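Local coordinates for hypothetical protein PH1313 (Pyrococcus horikoshii, PDB 1VBK), which is uncharacterised but probably binds RNA and ATP and may act in thiamine biosynthesis, at residues D245-L250 and K280-P285. Residues are numbered along the deposited sequence; the frame is centred on the assembly and turned at random.
Sequences DRVLKL and KMFPVP
Leu248 and Val247, neighbours on helix 244-254, rest against Pro283 and Phe282, where the chain leaves helix 273-281. No hydrogen bond joins the two segments; the contact is apolar and small, burying 131 Å². Its closest approach is made by one branch of Leu248, whose CD2 lies 3.6 Å from CD of Pro283. CG stands anti to the carbonyl carbon (chi1 -67°) and CD1 continues the chain away from CA (chi2 172°), which leaves CD2 as the bent branch, turned to the proline. The same CD2 comes within 4.0 Å of Met281 O, an ordinary van der Waals approach. A forked leucine can reach from the helix to the neighbouring loop, and the compact proline ring offers it a rigid apolar surface. Both residues also pack on Trp21 of the second subunit, placing this side at the dimer interface.

The second apolar pair lies deeper in the domain. CG1 of Val247 meets the rim of the Phe282 ring near the ring plane, 4.2 Å from CE1, rather than lying over a face. Phe282 is the first residue to depart from helical geometry, and its large flat apolar ring suits this buried position because it can offer its edge to Val247 while also touching Ile251 and Val259 and packing edge-to-face with Phe244. Val247, short and branched at CB, also meets Ala241 and Ile210 on the neighbouring strands.

Pro285 is hydrogen-bonded through its backbone to Val259 of strand 258-260, just before strand 286-287, an outermost strand of the sheet. The contact thus joins a helix lying on the five-stranded parallel sheet to the helix-to-strand connection at its border, a layout characteristic of the Rossmann-like alpha/beta fold of the HUP clan that includes ThiI.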
# COMPACT_ATOMS: atom_id res chain seq x y z
N ASP A 245 -13.31 -8.14 -11.93
CA ASP A 245 -13.06 -8.86 -10.69
C ASP A 245 -11.57 -9.18 -10.56
O ASP A 245 -11.01 -9.11 -9.46
CB ASP A 245 -13.90 -10.15 -10.62
CG ASP A 245 -13.76 -11.02 -11.86
OD1 ASP A 245 -13.15 -10.57 -12.84
OD2 ASP A 245 -14.28 -12.16 -11.86
N ARG A 246 -10.92 -9.49 -11.68
CA ARG A 246 -9.49 -9.80 -11.67
C ARG A 246 -8.65 -8.57 -11.30
O ARG A 246 -7.58 -8.69 -10.71
CB ARG A 246 -9.06 -10.33 -13.04
CG ARG A 246 -9.76 -11.63 -13.45
CD ARG A 246 -9.40 -12.79 -12.52
NE ARG A 246 -7.95 -12.97 -12.42
CZ ARG A 246 -7.36 -13.87 -11.64
NH1 ARG A 246 -8.08 -14.70 -10.90
NH2 ARG A 246 -6.03 -13.95 -11.61
N VAL A 247 -9.14 -7.38 -11.66
CA VAL A 247 -8.42 -6.15 -11.34
C VAL A 247 -8.48 -5.91 -9.82
O VAL A 247 -7.47 -5.56 -9.20
CB VAL A 247 -9.05 -4.93 -12.07
CG1 VAL A 247 -8.33 -3.66 -11.66
CG2 VAL A 247 -8.97 -5.13 -13.58
N LEU A 248 -9.66 -6.10 -9.24
CA LEU A 248 -9.82 -5.92 -7.80
C LEU A 248 -8.96 -6.95 -7.07
O LEU A 248 -8.35 -6.64 -6.05
CB LEU A 248 -11.29 -6.09 -7.39
CG LEU A 248 -12.24 -5.00 -7.92
CD1 LEU A 248 -13.69 -5.39 -7.62
CD2 LEU A 248 -11.89 -3.67 -7.28
N LYS A 249 -8.91 -8.17 -7.60
CA LYS A 249 -8.10 -9.21 -6.98
C LYS A 249 -6.62 -8.80 -6.99
O LYS A 249 -5.92 -9.01 -6.00
CB LYS A 249 -8.26 -10.54 -7.74
CG LYS A 249 -7.43 -11.69 -7.17
CD LYS A 249 -7.71 -12.99 -7.92
CE LYS A 249 -6.80 -14.11 -7.45
NZ LYS A 249 -6.94 -14.37 -5.99
N LEU A 250 -6.17 -8.22 -8.10
CA LEU A 250 -4.79 -7.78 -8.24
C LEU A 250 -4.48 -6.69 -7.21
O LEU A 250 -3.43 -6.69 -6.56
CB LEU A 250 -4.57 -7.23 -9.65
CG LEU A 250 -3.14 -7.04 -10.17
CD1 LEU A 250 -2.45 -8.40 -10.31
CD2 LEU A 250 -3.18 -6.32 -11.51
N LYS A 280 -16.06 5.33 -7.29
CA LYS A 280 -16.89 4.28 -6.72
C LYS A 280 -16.49 2.85 -7.10
O LYS A 280 -16.67 1.93 -6.30
CB LYS A 280 -18.36 4.49 -7.10
CG LYS A 280 -18.98 5.75 -6.51
CD LYS A 280 -20.41 5.94 -7.02
CE LYS A 280 -21.06 7.17 -6.42
NZ LYS A 280 -22.40 7.42 -7.02
N MET A 281 -15.95 2.66 -8.30
CA MET A 281 -15.58 1.31 -8.71
C MET A 281 -14.25 0.79 -8.17
O MET A 281 -14.02 -0.41 -8.14
CB MET A 281 -15.63 1.18 -10.25
CG MET A 281 -14.77 2.14 -11.05
SD MET A 281 -15.10 2.03 -12.85
CE MET A 281 -14.23 0.53 -13.28
N PHE A 282 -13.38 1.70 -7.72
CA PHE A 282 -12.08 1.31 -7.18
C PHE A 282 -12.01 1.56 -5.67
O PHE A 282 -12.46 2.60 -5.19
CB PHE A 282 -10.96 2.10 -7.86
CG PHE A 282 -10.74 1.74 -9.29
CD1 PHE A 282 -10.07 0.56 -9.63
CD2 PHE A 282 -11.18 2.58 -10.31
CE1 PHE A 282 -9.85 0.23 -10.96
CE2 PHE A 282 -10.96 2.25 -11.65
CZ PHE A 282 -10.29 1.07 -11.97
N PRO A 283 -11.45 0.61 -4.91
CA PRO A 283 -11.31 0.70 -3.45
C PRO A 283 -10.13 1.58 -3.02
O PRO A 283 -9.90 1.79 -1.83
CB PRO A 283 -11.11 -0.75 -3.04
CG PRO A 283 -10.28 -1.27 -4.18
CD PRO A 283 -11.00 -0.71 -5.39
N VAL A 284 -9.37 2.07 -4.00
CA VAL A 284 -8.23 2.93 -3.73
C VAL A 284 -8.35 4.15 -4.64
O VAL A 284 -9.07 4.12 -5.64
CB VAL A 284 -6.89 2.21 -4.00
CG1 VAL A 284 -6.76 0.98 -3.10
CG2 VAL A 284 -6.81 1.79 -5.46
N PRO A 285 -7.64 5.24 -4.32
CA PRO A 285 -7.67 6.47 -5.12
C PRO A 285 -7.24 6.25 -6.56
O PRO A 285 -6.36 5.44 -6.84
CB PRO A 285 -6.70 7.39 -4.38
CG PRO A 285 -6.79 6.93 -2.97
CD PRO A 285 -6.81 5.43 -3.11